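Local coordinates for protein D-galactonate dehydratase family member RspA (Pantoea ananatis, PDB 3T6C) that catalyses the magnesium-dependent dehydration of D-gluconate to 2-dehydro-3-deoxy-D-gluconate, though with low activity in vitro and probably no significant role in gluconate breakdown in vivo, at residues V149-A154 against Q172-Q177; A154-V159 against F230-N235; A262-Q267 against S290-A295; H348-I353 against I373-P378. All coordinates share one frame; numbering follows the deposited sequence. Where two conformers were deposited one is given.

The four contacts sample different depths of one enolase-type barrel. Interactions 1 and 4 lie at its buried sheet and reach the gluconate pocket; strands 145-151 and 374-375 are neighbours, and His150 of the first bonds to Glu375 of the second. Interaction 1 pairs two strands beneath a guanidinium-imidazole stack, while interaction 4 joins a loop to a strand through a carboxylate and waters. Interaction 2 lies farther out and is only partly buried: two outer helices meet through a histidine face and a small apolar pair, touching interaction 1. Interaction 3 is buried, between two helix-to-strand connections beside a second subunit, where hydroxyls and a carboxylate do the work. Arg234 links interactions 2 and 3 through Tyr266 O.

Interaction 1: residues V149-A154 against Q172-Q177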
loop_
_atom_site.group_PDB
_atom_site.type_symbol
_atom_site.label_atom_id
_atom_site.label_comp_id
_atom_site.label_asym_id
_atom_site.label_seq_id
_atom_site.Cartn_x
_atom_site.Cartn_y
_atom_site.Cartn_z
ATOM N N VAL A 149 20.961 -14.721 -31.024
ATOM C CA VAL A 149 22.191 -14.217 -31.556
ATOM C C VAL A 149 22.022 -12.735 -31.871
ATOM O O VAL A 149 20.908 -12.212 -31.914
ATOM C CB VAL A 149 22.610 -14.970 -32.824
ATOM C CG1 VAL A 149 23.131 -16.377 -32.456
ATOM C CG2 VAL A 149 21.474 -15.004 -33.865
ATOM N N HIS A 150 23.146 -12.067 -32.069
ATOM C CA HIS A 150 23.166 -10.612 -32.350
ATOM C C HIS A 150 23.201 -10.305 -33.837
ATOM O O HIS A 150 24.068 -10.825 -34.567
ATOM C CB HIS A 150 24.444 -10.007 -31.756
ATOM C CG HIS A 150 24.536 -10.076 -30.254
ATOM N ND1 HIS A 150 25.603 -9.523 -29.566
ATOM C CD2 HIS A 150 23.727 -10.625 -29.314
ATOM C CE1 HIS A 150 25.425 -9.700 -28.268
ATOM N NE2 HIS A 150 24.311 -10.388 -28.088
ATOM N N THR A 151 22.259 -9.484 -34.282
ATOM C CA THR A 151 22.335 -8.836 -35.590
ATOM C C THR A 151 22.395 -7.321 -35.420
ATOM O O THR A 151 21.829 -6.732 -34.452
ATOM C CB THR A 151 21.172 -9.164 -36.545
ATOM O OG1 THR A 151 19.967 -8.655 -36.016
ATOM C CG2 THR A 151 21.025 -10.624 -36.780
ATOM N N ASP A 152 23.076 -6.670 -36.370
ATOM C CA ASP A 152 23.249 -5.240 -36.269
ATOM C C ASP A 152 23.389 -4.758 -37.712
ATOM O O ASP A 152 23.407 -5.568 -38.674
ATOM C CB ASP A 152 24.522 -4.986 -35.489
ATOM C CG ASP A 152 24.486 -3.712 -34.672
ATOM O OD1 ASP A 152 24.226 -2.624 -35.251
ATOM O OD2 ASP A 152 24.740 -3.801 -33.437
ATOM N N GLY A 153 23.557 -3.458 -37.849
ATOM C CA GLY A 153 23.698 -2.867 -39.153
ATOM C C GLY A 153 23.540 -1.382 -39.062
ATOM O O GLY A 153 23.031 -0.820 -38.079
ATOM N N ALA A 154 23.943 -0.712 -40.132
ATOM C CA ALA A 154 23.946 0.724 -40.100
ATOM C C ALA A 154 22.544 1.315 -40.357
ATOM O O ALA A 154 22.257 2.455 -39.989
ATOM C CB ALA A 154 24.937 1.236 -41.131
ATOM N N GLN A 172 16.196 -19.037 -34.230
ATOM C CA GLN A 172 14.784 -18.668 -34.069
ATOM C C GLN A 172 14.526 -17.439 -33.178
ATOM O O GLN A 172 13.360 -17.009 -33.018
ATOM C CB GLN A 172 14.029 -19.894 -33.573
ATOM C CG GLN A 172 14.232 -21.063 -34.538
ATOM C CD GLN A 172 13.451 -22.313 -34.123
ATOM O OE1 GLN A 172 13.821 -23.035 -33.145
ATOM N NE2 GLN A 172 12.437 -22.602 -34.872
ATOM N N TYR A 173 15.599 -16.909 -32.590
ATOM C CA TYR A 173 15.551 -15.785 -31.665
ATOM C C TYR A 173 16.704 -14.889 -32.026
ATOM O O TYR A 173 17.861 -15.362 -32.052
ATOM C CB TYR A 173 15.736 -16.279 -30.228
ATOM C CG TYR A 173 14.687 -17.280 -29.765
ATOM C CD1 TYR A 173 14.784 -18.623 -30.125
ATOM C CD2 TYR A 173 13.643 -16.878 -28.919
ATOM C CE1 TYR A 173 13.865 -19.516 -29.682
ATOM C CE2 TYR A 173 12.712 -17.813 -28.464
ATOM C CZ TYR A 173 12.838 -19.103 -28.868
ATOM O OH TYR A 173 11.922 -20.041 -28.426
ATOM N N ILE A 174 16.398 -13.635 -32.351
ATOM C CA ILE A 174 17.407 -12.723 -32.902
ATOM C C ILE A 174 17.315 -11.358 -32.245
ATOM O O ILE A 174 16.221 -10.737 -32.259
ATOM C CB ILE A 174 17.209 -12.595 -34.417
ATOM C CG1 ILE A 174 17.383 -13.998 -35.046
ATOM C CG2 ILE A 174 18.285 -11.656 -34.999
ATOM C CD1 ILE A 174 16.895 -14.050 -36.451
ATOM N N ARG A 175 18.432 -10.888 -31.667
ATOM C CA ARG A 175 18.476 -9.518 -31.134
ATOM C C ARG A 175 18.833 -8.576 -32.282
ATOM O O ARG A 175 19.803 -8.834 -32.999
ATOM C CB ARG A 175 19.534 -9.402 -30.057
ATOM C CG ARG A 175 19.473 -8.036 -29.368
ATOM C CD ARG A 175 20.602 -7.889 -28.363
ATOM N NE ARG A 175 21.831 -7.466 -29.033
ATOM C CZ ARG A 175 22.865 -7.004 -28.348
ATOM N NH1 ARG A 175 22.801 -6.960 -27.034
ATOM N NH2 ARG A 175 23.952 -6.521 -28.962
ATOM N N CYS A 176 18.096 -7.491 -32.428
ATOM C CA CYS A 176 18.298 -6.516 -33.542
ATOM C C CYS A 176 18.608 -5.145 -32.982
ATOM O O CYS A 176 17.795 -4.586 -32.239
ATOM C CB CYS A 176 17.039 -6.416 -34.427
ATOM S SG CYS A 176 16.667 -8.041 -35.195
ATOM N N GLN A 177 19.808 -4.630 -33.309
ATOM C CA GLN A 177 20.242 -3.290 -32.962
ATOM C C GLN A 177 20.554 -2.580 -34.271
ATOM O O GLN A 177 20.844 -3.243 -35.299
ATOM C CB GLN A 177 21.523 -3.362 -32.110
ATOM C CG GLN A 177 21.484 -4.278 -30.888
ATOM C CD GLN A 177 20.545 -3.829 -29.773
ATOM O OE1 GLN A 177 19.684 -4.605 -29.349
ATOM N NE2 GLN A 177 20.753 -2.614 -29.256
HETATM O O HOH W 1 22.379 -7.391 -31.892
HETATM O O HOH W 2 24.670 -5.906 -31.859
#
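Arg175 reaches His150 by holding its CG opposite the backbone N (chi1 -173°) and then bending its chain at chi3 (83°), which lays the guanidinium flat over one face of the imidazole. The centres are 3.7 Å apart and the planes only 9° from parallel. Beneath this stack, parallel strands 145-151 and 173-176 pair within a beta-alpha-beta unit: Arg175 N donates to Val149 O at 2.8 Å, Thr151 N to Arg175 O at 2.8 Å, and Gln177 N to Thr151 O at 3.1 Å. Arg175 O is gripped twice, since Thr151 OG1 also donates to it at 3.0 Å, from outside the carbonyl plane. Threonine suits this place because its methyl CG2 also presses tightly on Ile174 CG2, on the face covered by helix 156-168. Water 1 joins Arg175 NE to Thr151 O, and water 2 joins Arg175 NH2 to Asp152 OD2, both at the guanidinium edge; the amide of Gln177, whose OE1 is bonded to Asp246 N, lies over the rim of its other face. His150 NE2 bonds to Glu375, and Arg175 NH1 to Tyr181, probably a proton donor or acceptor. Sandwiched and edge-bonded, the guanidinium is held fixed beside the gluconate.

Interaction 2: residues A154-V159 against F230-N235; sequences ADEVEV and FDHLRN
Two neighbouring helices on the outside of the barrel, 156-168 and 219-237, meet where Glu156, in the first turn of one, packs on His232 of the other. The first torsion of His232 (chi1 172°) swings its ring toward the partner helix, and Glu156 CB sits over the ring face in a CH-pi contact, 4.1 Å from the centroid. Glu156 OE2 lies 3.6 Å from His232 CB, so the carboxylate runs past the root of the ring. The imidazole nitrogen His232 NE2 is bonded to Glu160, one turn along. Deeper in, Val159 CG1 and Leu233 CD2 touch at 4.1 Å, their branched side chains crossing at about a right angle above Cys176 of strand 173-176. Asp155 starts the helix as its N-cap, with OD1 accepting from Glu158 N at 2.9 Å. Glu156 and His232 thus lie outside and Val159 and Leu233 inside; neighbouring helices covering a parallel barrel strand in this way belong to the modified (beta/alpha) barrel of the enolase superfamily.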
loop_
_atom_site.group_PDB
_atom_site.type_symbol
_atom_site.label_atom_id
_atom_site.label_comp_id
_atom_site.label_asym_id
_atom_site.label_seq_id
_atom_site.Cartn_x
_atom_site.Cartn_y
_atom_site.Cartn_z
ATOM N N ALA A 154 23.943 -0.712 -40.132
ATOM C CA ALA A 154 23.946 0.724 -40.100
ATOM C C ALA A 154 22.544 1.315 -40.357
ATOM O O ALA A 154 22.257 2.455 -39.989
ATOM C CB ALA A 154 24.937 1.236 -41.131
ATOM N N ASP A 155 21.679 0.554 -41.036
ATOM C CA ASP A 155 20.337 1.024 -41.360
ATOM C C ASP A 155 19.355 -0.159 -41.323
ATOM O O ASP A 155 19.783 -1.312 -41.092
ATOM C CB ASP A 155 20.298 1.809 -42.695
ATOM C CG ASP A 155 20.648 0.977 -43.881
ATOM O OD1 ASP A 155 20.501 -0.245 -43.843
ATOM O OD2 ASP A 155 21.064 1.555 -44.913
ATOM N N GLU A 156 18.064 0.097 -41.543
ATOM C CA GLU A 156 17.061 -0.956 -41.371
ATOM C C GLU A 156 17.264 -2.095 -42.367
ATOM O O GLU A 156 17.005 -3.255 -42.040
ATOM C CB GLU A 156 15.657 -0.361 -41.523
ATOM C CG GLU A 156 15.502 0.775 -40.562
ATOM C CD GLU A 156 14.257 1.562 -40.765
ATOM O OE1 GLU A 156 14.048 2.485 -39.937
ATOM O OE2 GLU A 156 13.498 1.249 -41.737
ATOM N N VAL A 157 17.744 -1.783 -43.557
ATOM C CA VAL A 157 17.958 -2.838 -44.569
ATOM C C VAL A 157 19.147 -3.732 -44.200
ATOM O O VAL A 157 19.084 -4.944 -44.326
ATOM C CB VAL A 157 18.122 -2.227 -45.976
ATOM C CG1 VAL A 157 18.545 -3.322 -46.973
ATOM C CG2 VAL A 157 16.791 -1.626 -46.417
ATOM N N GLU A 158 20.227 -3.148 -43.690
ATOM C CA GLU A 158 21.357 -3.976 -43.279
ATOM C C GLU A 158 20.936 -4.864 -42.124
ATOM O O GLU A 158 21.354 -6.012 -42.050
ATOM C CB GLU A 158 22.546 -3.110 -42.851
ATOM C CG GLU A 158 23.172 -2.402 -44.043
ATOM C CD GLU A 158 24.520 -1.782 -43.696
ATOM O OE1 GLU A 158 24.977 -1.875 -42.528
ATOM O OE2 GLU A 158 25.132 -1.202 -44.621
ATOM N N VAL A 159 20.162 -4.312 -41.183
ATOM C CA VAL A 159 19.713 -5.138 -40.039
ATOM C C VAL A 159 18.828 -6.286 -40.558
ATOM O O VAL A 159 18.974 -7.470 -40.160
ATOM C CB VAL A 159 18.964 -4.296 -38.975
ATOM C CG1 VAL A 159 18.476 -5.194 -37.806
ATOM C CG2 VAL A 159 19.892 -3.248 -38.423
ATOM N N PHE A 230 11.667 -1.856 -35.866
ATOM C CA PHE A 230 10.870 -3.054 -35.674
ATOM C C PHE A 230 9.656 -3.157 -36.561
ATOM O O PHE A 230 9.297 -4.266 -36.976
ATOM C CB PHE A 230 10.610 -3.368 -34.186
ATOM C CG PHE A 230 11.852 -3.857 -33.506
ATOM C CD1 PHE A 230 12.174 -5.192 -33.565
ATOM C CD2 PHE A 230 12.745 -2.969 -32.914
ATOM C CE1 PHE A 230 13.365 -5.654 -33.057
ATOM C CE2 PHE A 230 13.942 -3.426 -32.369
ATOM C CZ PHE A 230 14.244 -4.785 -32.434
ATOM N N ASP A 231 9.087 -2.008 -36.929
ATOM C CA ASP A 231 8.022 -2.040 -37.959
ATOM C C ASP A 231 8.570 -2.609 -39.271
ATOM O O ASP A 231 7.925 -3.474 -39.913
ATOM C CB ASP A 231 7.512 -0.619 -38.152
ATOM C CG ASP A 231 6.278 -0.545 -39.034
ATOM O OD1 ASP A 231 5.214 -1.042 -38.644
ATOM O OD2 ASP A 231 6.378 0.018 -40.122
ATOM N N HIS A 232 9.766 -2.170 -39.665
ATOM C CA HIS A 232 10.350 -2.615 -40.930
ATOM C C HIS A 232 10.654 -4.090 -40.823
ATOM O O HIS A 232 10.364 -4.854 -41.758
ATOM C CB HIS A 232 11.649 -1.848 -41.202
ATOM C CG HIS A 232 12.405 -2.389 -42.372
ATOM N ND1 HIS A 232 12.056 -2.077 -43.666
ATOM C CD2 HIS A 232 13.476 -3.222 -42.454
ATOM C CE1 HIS A 232 12.888 -2.676 -44.505
ATOM N NE2 HIS A 232 13.747 -3.387 -43.798
ATOM N N LEU A 233 11.235 -4.519 -39.707
ATOM C CA LEU A 233 11.608 -5.931 -39.566
ATOM C C LEU A 233 10.392 -6.834 -39.576
ATOM O O LEU A 233 10.424 -7.871 -40.183
ATOM C CB LEU A 233 12.436 -6.158 -38.295
ATOM C CG LEU A 233 13.819 -5.485 -38.306
ATOM C CD1 LEU A 233 14.420 -5.645 -36.910
ATOM C CD2 LEU A 233 14.764 -6.074 -39.389
ATOM N N ARG A 234 9.303 -6.434 -38.916
ATOM C CA ARG A 234 8.098 -7.254 -38.950
ATOM C C ARG A 234 7.494 -7.287 -40.350
ATOM O O ARG A 234 6.999 -8.322 -40.788
ATOM C CB ARG A 234 7.079 -6.771 -37.922
ATOM C CG ARG A 234 7.508 -7.080 -36.489
ATOM C CD ARG A 234 7.636 -8.626 -36.325
ATOM N NE ARG A 234 7.797 -9.027 -34.926
ATOM C CZ ARG A 234 8.340 -10.156 -34.495
ATOM N NH1 ARG A 234 8.780 -11.097 -35.343
ATOM N NH2 ARG A 234 8.389 -10.378 -33.196
ATOM N N ASN A 235 7.552 -6.158 -41.062
ATOM C CA ASN A 235 7.023 -6.084 -42.421
ATOM C C ASN A 235 7.759 -7.044 -43.347
ATOM O O ASN A 235 7.145 -7.689 -44.208
ATOM C CB ASN A 235 7.149 -4.652 -42.939
ATOM C CG ASN A 235 6.562 -4.474 -44.343
ATOM O OD1 ASN A 235 5.573 -5.119 -44.698
ATOM N ND2 ASN A 235 7.160 -3.597 -45.129
#

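Interaction 3: residues A262-Q267 against S290-A295; sequences ALEPYQ and SSTPIA
Glu264 OE2 receives two bonds from the segment 290-295, one from Ser290 OG at 2.8 Å and one from Ser291 N at 2.9 Å. The hydroxyl uses the anti lone pair, whereas the backbone N-H arrives from well above the carboxylate plane, 58° out of it, so the two donors come to the same oxygen from different directions. Glutamate suits this place because its chain, extended beyond CG, is long enough to reach across from 262-267 to the backbone of 290-295. Ser290 OG is also held by a second bond, roughly at right angles to the first: it accepts from Thr292 N at 3.1 Å, an ST turn. Ser291 OG turns instead to Lys261 of a second subunit, which also makes a long, weak ion pair with Glu264 OE1.

Farther out, Thr292 OG1 lies 3.3 Å from Glu264 CG and bonds to Ala260 O. Water 3 donates both to this hydroxyl and to Leu263 O, tying the start of the 3-10 turn 264-266 to the facing segment. Packing across the contact is slight: Leu263 CB lies 4.2 Å from Thr292 OG1.

Segment 262-267 leads from helix 253-262 to strand 270-272, and the other segment leads from helix 283-289 into strand 294-296. Leu263 and Thr292 both rest on Leu271 of strand 270-272, while Leu263 also packs on Ile226 and Phe230 of helix 219-237.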
loop_
_atom_site.group_PDB
_atom_site.type_symbol
_atom_site.label_atom_id
_atom_site.label_comp_id
_atom_site.label_asym_id
_atom_site.label_seq_id
_atom_site.Cartn_x
_atom_site.Cartn_y
_atom_site.Cartn_z
ATOM N N ALA A 262 5.534 1.656 -27.301
ATOM C CA ALA A 262 5.603 1.794 -28.767
ATOM C C ALA A 262 6.001 0.540 -29.466
ATOM O O ALA A 262 5.686 0.363 -30.647
ATOM C CB ALA A 262 6.573 2.926 -29.141
ATOM N N LEU A 263 6.672 -0.344 -28.739
ATOM C CA LEU A 263 7.083 -1.636 -29.335
ATOM C C LEU A 263 6.024 -2.731 -29.240
ATOM O O LEU A 263 6.201 -3.788 -29.823
ATOM C CB LEU A 263 8.370 -2.090 -28.626
ATOM C CG LEU A 263 9.602 -1.265 -29.040
ATOM C CD1 LEU A 263 10.802 -1.606 -28.170
ATOM C CD2 LEU A 263 9.970 -1.534 -30.516
ATOM N N GLU A 264 4.977 -2.508 -28.474
ATOM C CA GLU A 264 3.950 -3.542 -28.263
ATOM C C GLU A 264 3.402 -4.140 -29.577
ATOM O O GLU A 264 3.278 -5.346 -29.651
ATOM C CB GLU A 264 2.807 -2.949 -27.403
ATOM C CG GLU A 264 3.205 -2.926 -25.953
ATOM C CD GLU A 264 2.214 -2.265 -25.034
ATOM O OE1 GLU A 264 1.019 -2.082 -25.416
ATOM O OE2 GLU A 264 2.609 -1.943 -23.892
ATOM N N PRO A 265 3.136 -3.324 -30.627
ATOM C CA PRO A 265 2.577 -3.952 -31.845
ATOM C C PRO A 265 3.559 -4.932 -32.510
ATOM O O PRO A 265 3.115 -5.675 -33.391
ATOM C CB PRO A 265 2.403 -2.775 -32.811
ATOM C CG PRO A 265 2.406 -1.532 -31.942
ATOM C CD PRO A 265 3.197 -1.856 -30.709
ATOM N N TYR A 266 4.842 -4.866 -32.189
ATOM C CA TYR A 266 5.843 -5.705 -32.861
ATOM C C TYR A 266 6.172 -6.956 -32.048
ATOM O O TYR A 266 6.876 -7.823 -32.533
ATOM C CB TYR A 266 7.115 -4.871 -33.170
ATOM C CG TYR A 266 6.685 -3.573 -33.819
ATOM C CD1 TYR A 266 5.973 -3.583 -35.037
ATOM C CD2 TYR A 266 6.901 -2.373 -33.185
ATOM C CE1 TYR A 266 5.533 -2.368 -35.613
ATOM C CE2 TYR A 266 6.470 -1.175 -33.767
ATOM C CZ TYR A 266 5.773 -1.196 -34.954
ATOM O OH TYR A 266 5.368 0.008 -35.483
ATOM N N GLN A 267 5.585 -7.082 -30.857
ATOM C CA GLN A 267 5.635 -8.314 -30.050
ATOM C C GLN A 267 7.064 -8.844 -29.907
ATOM O O GLN A 267 7.403 -9.964 -30.305
ATOM C CB GLN A 267 4.679 -9.373 -30.592
ATOM C CG GLN A 267 3.223 -8.958 -30.378
ATOM C CD GLN A 267 2.292 -9.907 -31.074
ATOM O OE1 GLN A 267 1.918 -10.938 -30.513
ATOM N NE2 GLN A 267 1.958 -9.599 -32.319
ATOM N N SER A 290 2.929 -0.966 -19.737
ATOM C CA SER A 290 3.356 -1.739 -20.927
ATOM C C SER A 290 3.270 -3.243 -20.743
ATOM O O SER A 290 3.530 -3.766 -19.650
ATOM C CB SER A 290 4.797 -1.404 -21.283
ATOM O OG SER A 290 5.099 -2.067 -22.518
ATOM N N SER A 291 2.876 -3.939 -21.818
ATOM C CA SER A 291 2.896 -5.408 -21.893
ATOM C C SER A 291 4.083 -5.975 -22.709
ATOM O O SER A 291 4.094 -7.173 -23.004
ATOM C CB SER A 291 1.535 -5.905 -22.366
ATOM O OG SER A 291 1.205 -5.223 -23.570
ATOM N N THR A 292 5.034 -5.132 -23.142
ATOM C CA THR A 292 6.239 -5.672 -23.788
ATOM C C THR A 292 7.071 -6.410 -22.727
ATOM O O THR A 292 7.312 -5.877 -21.649
ATOM C CB THR A 292 7.052 -4.511 -24.359
ATOM O OG1 THR A 292 6.344 -3.971 -25.515
ATOM C CG2 THR A 292 8.505 -4.919 -24.714
ATOM N N PRO A 293 7.490 -7.655 -22.995
ATOM C CA PRO A 293 8.274 -8.326 -21.953
ATOM C C PRO A 293 9.600 -7.636 -21.660
ATOM O O PRO A 293 10.208 -7.075 -22.604
ATOM C CB PRO A 293 8.502 -9.738 -22.546
ATOM C CG PRO A 293 7.388 -9.917 -23.584
ATOM C CD PRO A 293 7.222 -8.532 -24.154
ATOM N N ILE A 294 10.039 -7.680 -20.401
ATOM C CA ILE A 294 11.203 -6.915 -19.958
ATOM C C ILE A 294 12.277 -7.857 -19.416
ATOM O O ILE A 294 11.991 -8.729 -18.619
ATOM C CB ILE A 294 10.809 -5.912 -18.835
ATOM C CG1 ILE A 294 9.808 -4.864 -19.384
ATOM C CG2 ILE A 294 12.036 -5.171 -18.264
ATOM C CD1 ILE A 294 10.324 -4.021 -20.547
ATOM N N ALA A 295 13.521 -7.648 -19.853
ATOM C CA ALA A 295 14.675 -8.360 -19.294
ATOM C C ALA A 295 15.568 -7.342 -18.598
ATOM O O ALA A 295 15.767 -6.226 -19.099
ATOM C CB ALA A 295 15.485 -9.049 -20.405
HETATM O O HOH W 3 6.770 -5.777 -27.835
#

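Interaction 4: residues H348-I353 against I373-P378; sequences HSPGDI and IQEYTP. With GCO (D-gluconic acid), chain D.
Ser349 and Glu375 form the close-packed half of this contact, at the mouth of the enolase-type barrel where the loop after strand 344-345 runs beside strand 374-375 and walls the gluconate pocket. Ser349 N donates almost straight to Glu375 OE1 (2.9 Å, 174° at the hydrogen), coming from above the carboxylate plane. The extended chain of Glu375 carries the carboxylate to the backbone of Ser349; OE1 is also in a salt bridge with Arg319, and OE2 approaches gluconate O1A to 2.5 Å. An acid suits this position because one carboxylate can hold both a loop backbone N-H and an arginine. Pro350, at a position that, judging from relatives, probably matters for activity and substrate specificity, sets CD over one face of the His348 ring, toward its rim, and turns CG to gluconate O5 at 3.4 Å, making a rigid apolar wall.

The other half is looser and bridged by two waters. Water 4 joins Ser349 OG and Glu375 O, and water 5 donates to Ser349 O while accepting from Thr377 N. Beyond them Thr377 OG1 lies 3.2 Å from Pro350 O, beside the partly exposed Gly351.

The pocket side, by contrast, is again tight and direct. His348, its ND1 hydrogen-bonded to His321, donates from NE2 to gluconate O5 at 2.8 Å, and that same hydroxyl donates onward to Asp352 OD1 at 2.7 Å.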
loop_
_atom_site.group_PDB
_atom_site.type_symbol
_atom_site.label_atom_id
_atom_site.label_comp_id
_atom_site.label_asym_id
_atom_site.label_seq_id
_atom_site.Cartn_x
_atom_site.Cartn_y
_atom_site.Cartn_z
ATOM N N HIS A 348 23.403 -13.639 -19.004
ATOM C CA HIS A 348 24.290 -12.835 -19.901
ATOM C C HIS A 348 25.450 -13.683 -20.417
ATOM O O HIS A 348 26.111 -14.411 -19.637
ATOM C CB HIS A 348 24.754 -11.644 -19.071
ATOM C CG HIS A 348 25.784 -10.761 -19.737
ATOM N ND1 HIS A 348 27.132 -10.884 -19.457
ATOM C CD2 HIS A 348 25.673 -9.723 -20.606
ATOM C CE1 HIS A 348 27.811 -9.970 -20.144
ATOM N NE2 HIS A 348 26.950 -9.232 -20.818
ATOM N N SER A 349 25.595 -13.717 -21.748
ATOM C CA SER A 349 26.665 -14.523 -22.346
ATOM C C SER A 349 27.142 -14.034 -23.722
ATOM O O SER A 349 26.865 -14.705 -24.717
ATOM C CB SER A 349 26.140 -15.952 -22.449
ATOM O OG SER A 349 27.244 -16.842 -22.564
ATOM N N PRO A 350 27.792 -12.897 -23.795
ATOM C CA PRO A 350 28.414 -12.224 -24.929
ATOM C C PRO A 350 29.875 -12.729 -25.021
ATOM O O PRO A 350 30.157 -13.908 -24.836
ATOM C CB PRO A 350 28.256 -10.750 -24.586
ATOM C CG PRO A 350 28.506 -10.723 -23.197
ATOM C CD PRO A 350 28.005 -12.076 -22.598
ATOM N N GLY A 351 30.727 -11.915 -25.579
ATOM C CA GLY A 351 32.129 -12.293 -25.654
ATOM C C GLY A 351 32.877 -12.256 -24.333
ATOM O O GLY A 351 33.874 -12.989 -24.238
ATOM N N ASP A 352 32.448 -11.443 -23.343
ATOM C CA ASP A 352 33.316 -11.425 -22.170
ATOM C C ASP A 352 32.704 -12.341 -21.132
ATOM O O ASP A 352 32.256 -11.949 -20.039
ATOM C CB ASP A 352 33.356 -9.978 -21.603
ATOM C CG ASP A 352 31.994 -9.285 -21.487
ATOM O OD1 ASP A 352 31.134 -9.332 -22.397
ATOM O OD2 ASP A 352 31.763 -8.636 -20.440
ATOM N N ILE A 353 33.026 -13.604 -21.361
ATOM C CA ILE A 353 32.729 -14.713 -20.495
ATOM C C ILE A 353 33.639 -15.821 -21.007
ATOM O O ILE A 353 33.748 -15.968 -22.217
ATOM C CB ILE A 353 31.247 -15.062 -20.557
ATOM C CG1 ILE A 353 30.943 -16.232 -19.606
ATOM C CG2 ILE A 353 30.736 -15.400 -21.982
ATOM C CD1 ILE A 353 29.408 -16.507 -19.447
ATOM N N ILE A 373 15.937 -18.170 -22.366
ATOM C CA ILE A 373 16.685 -18.159 -23.621
ATOM C C ILE A 373 18.167 -18.098 -23.254
ATOM O O ILE A 373 18.495 -17.645 -22.145
ATOM C CB ILE A 373 16.224 -16.978 -24.543
ATOM C CG1 ILE A 373 16.748 -17.177 -25.965
ATOM C CG2 ILE A 373 16.740 -15.636 -23.998
ATOM C CD1 ILE A 373 16.117 -18.435 -26.656
ATOM N N GLN A 374 19.042 -18.528 -24.180
ATOM C CA GLN A 374 20.491 -18.346 -23.929
ATOM C C GLN A 374 21.157 -17.507 -25.017
ATOM O O GLN A 374 21.294 -17.943 -26.152
ATOM C CB GLN A 374 21.179 -19.713 -23.860
ATOM C CG GLN A 374 22.670 -19.637 -23.398
ATOM C CD GLN A 374 22.829 -18.756 -22.153
ATOM O OE1 GLN A 374 23.305 -17.602 -22.264
ATOM N NE2 GLN A 374 22.382 -19.242 -20.997
ATOM N N GLU A 375 21.592 -16.305 -24.645
ATOM C CA GLU A 375 22.431 -15.478 -25.499
ATOM C C GLU A 375 23.650 -16.253 -25.941
ATOM O O GLU A 375 24.228 -16.984 -25.121
ATOM C CB GLU A 375 22.906 -14.301 -24.660
ATOM C CG GLU A 375 23.617 -13.229 -25.483
ATOM C CD GLU A 375 23.920 -11.996 -24.669
ATOM O OE1 GLU A 375 23.910 -12.036 -23.440
ATOM O OE2 GLU A 375 24.185 -10.930 -25.274
ATOM N N TYR A 376 24.062 -16.068 -27.198
ATOM C CA TYR A 376 25.228 -16.780 -27.668
ATOM C C TYR A 376 26.017 -15.916 -28.627
ATOM O O TYR A 376 25.442 -15.304 -29.531
ATOM C CB TYR A 376 24.742 -18.019 -28.401
ATOM C CG TYR A 376 25.874 -18.807 -29.006
ATOM C CD1 TYR A 376 26.702 -19.539 -28.194
ATOM C CD2 TYR A 376 26.074 -18.807 -30.378
ATOM C CE1 TYR A 376 27.728 -20.265 -28.731
ATOM C CE2 TYR A 376 27.122 -19.546 -30.938
ATOM C CZ TYR A 376 27.916 -20.246 -30.092
ATOM O OH TYR A 376 28.960 -20.984 -30.604
ATOM N N THR A 377 27.340 -15.878 -28.451
ATOM C CA THR A 377 28.178 -15.307 -29.515
ATOM C C THR A 377 29.204 -16.353 -29.878
ATOM O O THR A 377 29.737 -17.079 -29.024
ATOM C CB THR A 377 28.871 -13.976 -29.113
ATOM O OG1 THR A 377 29.605 -14.197 -27.931
ATOM C CG2 THR A 377 27.888 -12.873 -28.838
ATOM N N PRO A 378 29.461 -16.492 -31.171
ATOM C CA PRO A 378 30.268 -17.634 -31.594
ATOM C C PRO A 378 31.668 -17.658 -30.951
ATOM O O PRO A 378 32.248 -16.611 -30.640
ATOM C CB PRO A 378 30.344 -17.490 -33.123
ATOM C CG PRO A 378 29.589 -16.250 -33.483
ATOM C CD PRO A 378 28.845 -15.743 -32.277
HETATM C C1 GCO D . 24.747 -7.964 -23.803
HETATM C C2 GCO D . 25.495 -6.910 -23.079
HETATM C C3 GCO D . 26.945 -6.755 -23.497
HETATM C C4 GCO D . 27.692 -5.866 -22.525
HETATM C C5 GCO D . 29.105 -6.367 -22.353
HETATM C C6 GCO D . 29.924 -5.546 -21.372
HETATM O O1A GCO D . 25.326 -8.958 -24.334
HETATM O O1B GCO D . 23.474 -7.933 -23.754
HETATM O O2 GCO D . 24.703 -5.754 -23.007
HETATM O O3 GCO D . 26.923 -6.235 -24.774
HETATM O O4 GCO D . 27.691 -4.552 -23.052
HETATM O O5 GCO D . 29.052 -7.674 -21.915
HETATM O O6 GCO D . 31.240 -6.021 -21.168
HETATM O O HOH W 4 26.464 -18.581 -24.647
HETATM O O HOH W 5 28.536 -16.941 -25.902
#